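PDB 4YYF: beta-N-acetylhexosaminidase from Mycobacterium smegmatis, which probably hydrolyses terminal non-reducing N-acetyl-D-hexosamine residues in N-acetyl-beta-D-hexosaminides, as a member of glycosyl hydrolase family 3. Local coordinates for residues I71-W76 / V101-E106; L265-Y270 / L312-D317. The protein carries 1 engineered substitution. All coordinates share one frame; numbering follows the deposited sequence.

Contact 1: I71-W76 / V101-E106; sequences IMIGSW and VSVDEE
Ile71 and Ile73 sit beside Ser102 on neighbouring parallel strands, and the serine's main chain bonds to both. Ser102 N donates to Ile71 O (3.0 Å), while Ser102 O accepts from Ile73 N at 2.8 Å in an almost straight bond (177° at the hydrogen). Two weaker CA-H...O contacts use the same carbonyls, Val101 CA on Ile71 O and Met72 CA on Ser102 O. Ile71 O has a further donor in a water that lies 2.9 Å from Ser102 OG, so this water links strand carbonyl and hydroxyl. Beyond Ile73 the strands diverge and a second water replaces the direct bond: it donates to Ile73 O (2.6 Å) and accepts from Asp104 N (2.8 Å). On the other edges, the main chain of Met72 bonds to Val51 and Val53, and that of Val101 to Val153. The strands are the two arms of a beta-alpha-beta unit in the TIM-barrel-like catalytic domain of the family, joined through helix 86-93. Ile71, Ile73, Val101 and Val103 share one face of the sheet, where Leu87 of that helix packs on Ile71 and Val101; Ile73 CG1 lies 4.1 Å from Val101 CG1. Met72, a selenomethionine, leaves from the other face. With CG anti to the backbone N (chi1 -175°) and the chain extended beyond, it passes Ser102 OG and brings CE to 3.6 Å from Asp104 OD1, crossing the carboxylate obliquely. Asp104 also makes a long, weak ion pair with Lys203 and lies close to a formic acid molecule, probably from the crystallisation liquor. Polar groups thus gather at the C-terminal strand ends, where TIM barrels carry their active sites, and the bridging water lets the chains separate there while Ile73 O and Asp104 N remain hydrogen-bonded.

Contact 2: L265-Y270 / L312-D317; sequences LSPAVY and LQAGAD. Engineered in segment 265-270: Val269 (natural residue Ala).
Tyr270 lays one ring face against the chain that leaves helix 304-314. Gly315 C and Ala316 N both lie 3.4 Å above the ring plane, offset toward its rim, and Gly315 CA makes a CH-pi contact 4.0 Å from the centroid. With CG beside the backbone N (chi1 -60°), the ring lies along the Gly315-Ala316 chain. Apolar contacts continue from there: Ala314 CB meets Tyr270 CE2 at 3.6 Å and Pro267 CD at 4.0 Å, and Ala316 CB packs 3.8 Å from Tyr270 CZ. Both segments belong to the TIM-barrel-like domain, the first opening helix 267-275 and the second running from the end of helix 304-314 toward strand 319-321. Gly315, the first residue past the helix, leaves helical geometry with positive phi (138°), and its CA sits 3.9 Å from Tyr270 CB. Among polar atoms, Ala314 O receives a CA-H...O contact from Pro267 CA at 3.4 Å, and Tyr270 OH is hydrogen-bonded to the carbonyl of Ser264. At the start of helix 267-275, Ser266 is the N-cap residue, its OG accepting a weak bond from Ala268 N. Just past the contact, Asp317 forms salt bridges with Arg274 and Arg354.

Both contacts are largely buried within the same family 3 domain, but they lie on opposite sides of the chain's centre, their own centres about 23 Å apart. Contact 1 is nearer the middle, about 10 Å from the chain's centre, and joins adjacent strands of the sheet; contact 2, about 14 Å out, brings the start of one helix against the end of another and includes the exposed Pro267. The two share no element. Main-chain hydrogen bonds and bridging waters, with isoleucine-valine packing on one face, bind contact 1, whereas contact 2 depends on an aromatic face, alanine methyls and a CA-H...O contact, with Tyr270 also reaching strands 246-249 and 287-289 of the sheet.

Contact 1: I71-W76 / V101-E106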
loop_
_atom_site.group_PDB
_atom_site.type_symbol
_atom_site.label_atom_id
_atom_site.label_comp_id
_atom_site.label_asym_id
_atom_site.label_seq_id
_atom_site.Cartn_x
_atom_site.Cartn_y
_atom_site.Cartn_z
ATOM N N ILE A 71 10.997 0.065 -2.686
ATOM C CA ILE A 71 11.531 0.193 -1.339
ATOM C C ILE A 71 10.634 1.136 -0.551
ATOM O O ILE A 71 10.025 2.039 -1.126
ATOM C CB ILE A 71 12.985 0.712 -1.332
ATOM C CG1 ILE A 71 13.087 2.037 -2.085
ATOM C CG2 ILE A 71 13.931 -0.358 -1.922
ATOM C CD1 ILE A 71 14.459 2.727 -1.938
HETATM N N MSE A 72 10.536 0.918 0.757
HETATM C CA MSE A 72 9.694 1.769 1.578
HETATM C C MSE A 72 10.528 2.542 2.597
HETATM O O MSE A 72 11.441 1.999 3.219
HETATM C CB MSE A 72 8.621 0.966 2.313
HETATM C CG MSE A 72 7.664 1.876 3.070
HETATM SE SE MSE A 72 6.369 0.898 4.115
HETATM C CE MSE A 72 5.287 2.393 4.747
ATOM N N ILE A 73 10.191 3.816 2.753
ATOM C CA ILE A 73 10.805 4.677 3.744
ATOM C C ILE A 73 9.897 4.653 4.970
ATOM O O ILE A 73 8.696 4.891 4.858
ATOM C CB ILE A 73 10.868 6.126 3.231
ATOM C CG1 ILE A 73 11.593 6.201 1.878
ATOM C CG2 ILE A 73 11.518 7.039 4.249
ATOM C CD1 ILE A 73 13.018 5.684 1.893
ATOM N N GLY A 74 10.456 4.392 6.148
ATOM C CA GLY A 74 9.652 4.383 7.357
ATOM C C GLY A 74 10.342 5.063 8.510
ATOM O O GLY A 74 11.391 5.687 8.328
ATOM N N SER A 75 9.774 4.934 9.708
ATOM C CA SER A 75 10.398 5.494 10.906
ATOM C C SER A 75 11.781 4.878 11.165
ATOM O O SER A 75 12.616 5.475 11.831
ATOM C CB SER A 75 9.498 5.290 12.125
ATOM O OG SER A 75 9.181 3.923 12.268
ATOM N N TRP A 76 12.012 3.689 10.619
ATOM C CA TRP A 76 13.275 2.964 10.784
ATOM C C TRP A 76 14.333 3.433 9.772
ATOM O O TRP A 76 15.450 2.930 9.756
ATOM C CB TRP A 76 13.020 1.459 10.587
ATOM C CG TRP A 76 12.438 1.187 9.239
ATOM C CD1 TRP A 76 13.123 0.970 8.081
ATOM C CD2 TRP A 76 11.045 1.138 8.897
ATOM N NE1 TRP A 76 12.244 0.791 7.038
ATOM C CE2 TRP A 76 10.965 0.888 7.513
ATOM C CE3 TRP A 76 9.862 1.283 9.629
ATOM C CZ2 TRP A 76 9.742 0.776 6.843
ATOM C CZ3 TRP A 76 8.650 1.172 8.963
ATOM C CH2 TRP A 76 8.598 0.920 7.585
ATOM N N VAL A 101 9.281 4.204 -4.811
ATOM C CA VAL A 101 9.746 4.618 -3.497
ATOM C C VAL A 101 8.530 5.070 -2.708
ATOM O O VAL A 101 7.905 6.055 -3.067
ATOM C CB VAL A 101 10.746 5.780 -3.619
ATOM C CG1 VAL A 101 11.199 6.256 -2.218
ATOM C CG2 VAL A 101 11.954 5.326 -4.463
ATOM N N SER A 102 8.195 4.341 -1.645
ATOM C CA SER A 102 6.935 4.563 -0.943
ATOM C C SER A 102 7.166 5.005 0.491
ATOM O O SER A 102 8.262 4.835 1.032
ATOM C CB SER A 102 6.077 3.298 -0.982
ATOM O OG SER A 102 6.772 2.200 -0.403
ATOM N N VAL A 103 6.118 5.559 1.108
ATOM C CA VAL A 103 6.196 6.100 2.456
ATOM C C VAL A 103 4.780 6.217 3.035
ATOM O O VAL A 103 3.808 6.343 2.282
ATOM C CB VAL A 103 6.885 7.502 2.442
ATOM C CG1 VAL A 103 6.016 8.530 1.687
ATOM C CG2 VAL A 103 7.179 7.987 3.871
ATOM N N ASP A 104 4.665 6.145 4.359
ATOM C CA ASP A 104 3.436 6.528 5.058
ATOM C C ASP A 104 3.456 8.030 5.357
ATOM O O ASP A 104 3.990 8.453 6.376
ATOM C CB ASP A 104 3.312 5.798 6.397
ATOM C CG ASP A 104 2.709 4.408 6.273
ATOM O OD1 ASP A 104 2.157 4.070 5.203
ATOM O OD2 ASP A 104 2.776 3.649 7.270
ATOM N N GLU A 105 2.863 8.839 4.493
ATOM C CA GLU A 105 2.825 10.281 4.733
ATOM C C GLU A 105 1.370 10.770 4.721
ATOM O O GLU A 105 0.871 11.263 3.703
ATOM C CB GLU A 105 3.702 11.008 3.701
ATOM C CG GLU A 105 3.855 12.498 3.923
ATOM C CD GLU A 105 4.122 12.866 5.369
ATOM O OE1 GLU A 105 3.214 13.427 6.015
ATOM O OE2 GLU A 105 5.243 12.617 5.864
ATOM N N GLU A 106 0.697 10.601 5.862
ATOM C CA GLU A 106 -0.732 10.913 6.016
ATOM C C GLU A 106 -0.936 12.268 6.667
ATOM O O GLU A 106 -1.955 12.925 6.448
ATOM C CB GLU A 106 -1.410 9.861 6.915
ATOM C CG GLU A 106 -1.286 8.422 6.419
ATOM C CD GLU A 106 -1.723 7.399 7.455
ATOM O OE1 GLU A 106 -2.560 7.747 8.324
ATOM O OE2 GLU A 106 -1.223 6.247 7.399
HETATM O O HOH W 1 7.603 1.356 -3.069
HETATM O O HOH W 2 6.494 5.104 6.147
#

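Contact 2: L265-Y270 / L312-D317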
loop_
_atom_site.group_PDB
_atom_site.type_symbol
_atom_site.label_atom_id
_atom_site.label_comp_id
_atom_site.label_asym_id
_atom_site.label_seq_id
_atom_site.Cartn_x
_atom_site.Cartn_y
_atom_site.Cartn_z
ATOM N N LEU A 265 -4.930 -11.937 2.948
ATOM C CA LEU A 265 -4.546 -13.299 2.551
ATOM C C LEU A 265 -5.731 -14.143 2.082
ATOM O O LEU A 265 -5.629 -15.364 1.965
ATOM C CB LEU A 265 -3.836 -14.020 3.709
ATOM C CG LEU A 265 -2.672 -13.293 4.386
ATOM C CD1 LEU A 265 -1.985 -14.221 5.391
ATOM C CD2 LEU A 265 -1.660 -12.751 3.383
ATOM N N SER A 266 -6.859 -13.499 1.806
ATOM C CA SER A 266 -8.071 -14.228 1.439
ATOM C C SER A 266 -8.471 -13.893 -0.000
ATOM O O SER A 266 -8.614 -12.706 -0.351
ATOM C CB SER A 266 -9.191 -13.883 2.434
ATOM O OG SER A 266 -10.471 -14.285 1.980
ATOM N N PRO A 267 -8.635 -14.927 -0.854
ATOM C CA PRO A 267 -9.044 -14.692 -2.246
ATOM C C PRO A 267 -10.358 -13.943 -2.320
ATOM O O PRO A 267 -10.567 -13.154 -3.241
ATOM C CB PRO A 267 -9.237 -16.109 -2.803
ATOM C CG PRO A 267 -8.300 -16.945 -2.005
ATOM C CD PRO A 267 -8.305 -16.345 -0.610
ATOM N N ALA A 268 -11.229 -14.181 -1.350
ATOM C CA ALA A 268 -12.529 -13.517 -1.338
ATOM C C ALA A 268 -12.417 -11.994 -1.365
ATOM O O ALA A 268 -13.234 -11.314 -1.996
ATOM C CB ALA A 268 -13.335 -13.964 -0.153
ATOM N N VAL A 269 -11.417 -11.457 -0.674
ATOM C CA VAL A 269 -11.247 -10.013 -0.602
ATOM C C VAL A 269 -10.916 -9.439 -1.969
ATOM O O VAL A 269 -11.509 -8.442 -2.397
ATOM C CB VAL A 269 -10.137 -9.642 0.378
ATOM C CG1 VAL A 269 -10.151 -8.136 0.658
ATOM C CG2 VAL A 269 -10.350 -10.384 1.630
ATOM N N TYR A 270 -9.982 -10.087 -2.660
ATOM C CA TYR A 270 -9.555 -9.620 -3.971
ATOM C C TYR A 270 -10.645 -9.824 -5.014
ATOM O O TYR A 270 -10.871 -8.943 -5.846
ATOM C CB TYR A 270 -8.220 -10.269 -4.359
ATOM C CG TYR A 270 -7.143 -9.930 -3.350
ATOM C CD1 TYR A 270 -6.451 -8.732 -3.423
ATOM C CD2 TYR A 270 -6.851 -10.793 -2.294
ATOM C CE1 TYR A 270 -5.480 -8.405 -2.485
ATOM C CE2 TYR A 270 -5.880 -10.477 -1.360
ATOM C CZ TYR A 270 -5.197 -9.287 -1.462
ATOM O OH TYR A 270 -4.234 -8.983 -0.532
ATOM N N LEU A 312 0.012 -13.218 -2.605
ATOM C CA LEU A 312 0.046 -13.263 -4.067
ATOM C C LEU A 312 -0.898 -14.325 -4.607
ATOM O O LEU A 312 -1.469 -14.148 -5.692
ATOM C CB LEU A 312 1.476 -13.498 -4.586
ATOM C CG LEU A 312 2.485 -12.442 -4.145
ATOM C CD1 LEU A 312 3.895 -12.779 -4.669
ATOM C CD2 LEU A 312 2.041 -11.043 -4.589
ATOM N N GLN A 313 -1.068 -15.420 -3.863
ATOM C CA GLN A 313 -2.060 -16.442 -4.225
ATOM C C GLN A 313 -3.465 -15.866 -4.143
ATOM O O GLN A 313 -4.322 -16.163 -4.980
ATOM C CB GLN A 313 -2.014 -17.640 -3.267
ATOM C CG GLN A 313 -0.873 -18.606 -3.439
ATOM C CD GLN A 313 -0.893 -19.682 -2.359
ATOM O OE1 GLN A 313 -1.207 -19.404 -1.197
ATOM N NE2 GLN A 313 -0.582 -20.915 -2.743
ATOM N N ALA A 314 -3.707 -15.064 -3.113
ATOM C CA ALA A 314 -5.049 -14.549 -2.861
ATOM C C ALA A 314 -5.431 -13.479 -3.886
ATOM O O ALA A 314 -6.596 -13.327 -4.229
ATOM C CB ALA A 314 -5.160 -14.013 -1.447
ATOM N N GLY A 315 -4.454 -12.729 -4.369
ATOM C CA GLY A 315 -4.745 -11.762 -5.410
ATOM C C GLY A 315 -4.082 -10.412 -5.276
ATOM O O GLY A 315 -4.338 -9.521 -6.090
ATOM N N ALA A 316 -3.214 -10.244 -4.277
ATOM C CA ALA A 316 -2.461 -9.000 -4.177
ATOM C C ALA A 316 -1.499 -8.875 -5.358
ATOM O O ALA A 316 -0.980 -9.878 -5.850
ATOM C CB ALA A 316 -1.699 -8.928 -2.855
ATOM N N ASP A 317 -1.266 -7.647 -5.814
ATOM C CA ASP A 317 -0.269 -7.405 -6.861
ATOM C C ASP A 317 1.070 -7.063 -6.248
ATOM O O ASP A 317 2.105 -7.120 -6.915
ATOM C CB ASP A 317 -0.650 -6.204 -7.712
ATOM C CG ASP A 317 -1.971 -6.370 -8.389
ATOM O OD1 ASP A 317 -2.137 -7.365 -9.123
ATOM O OD2 ASP A 317 -2.842 -5.498 -8.180
#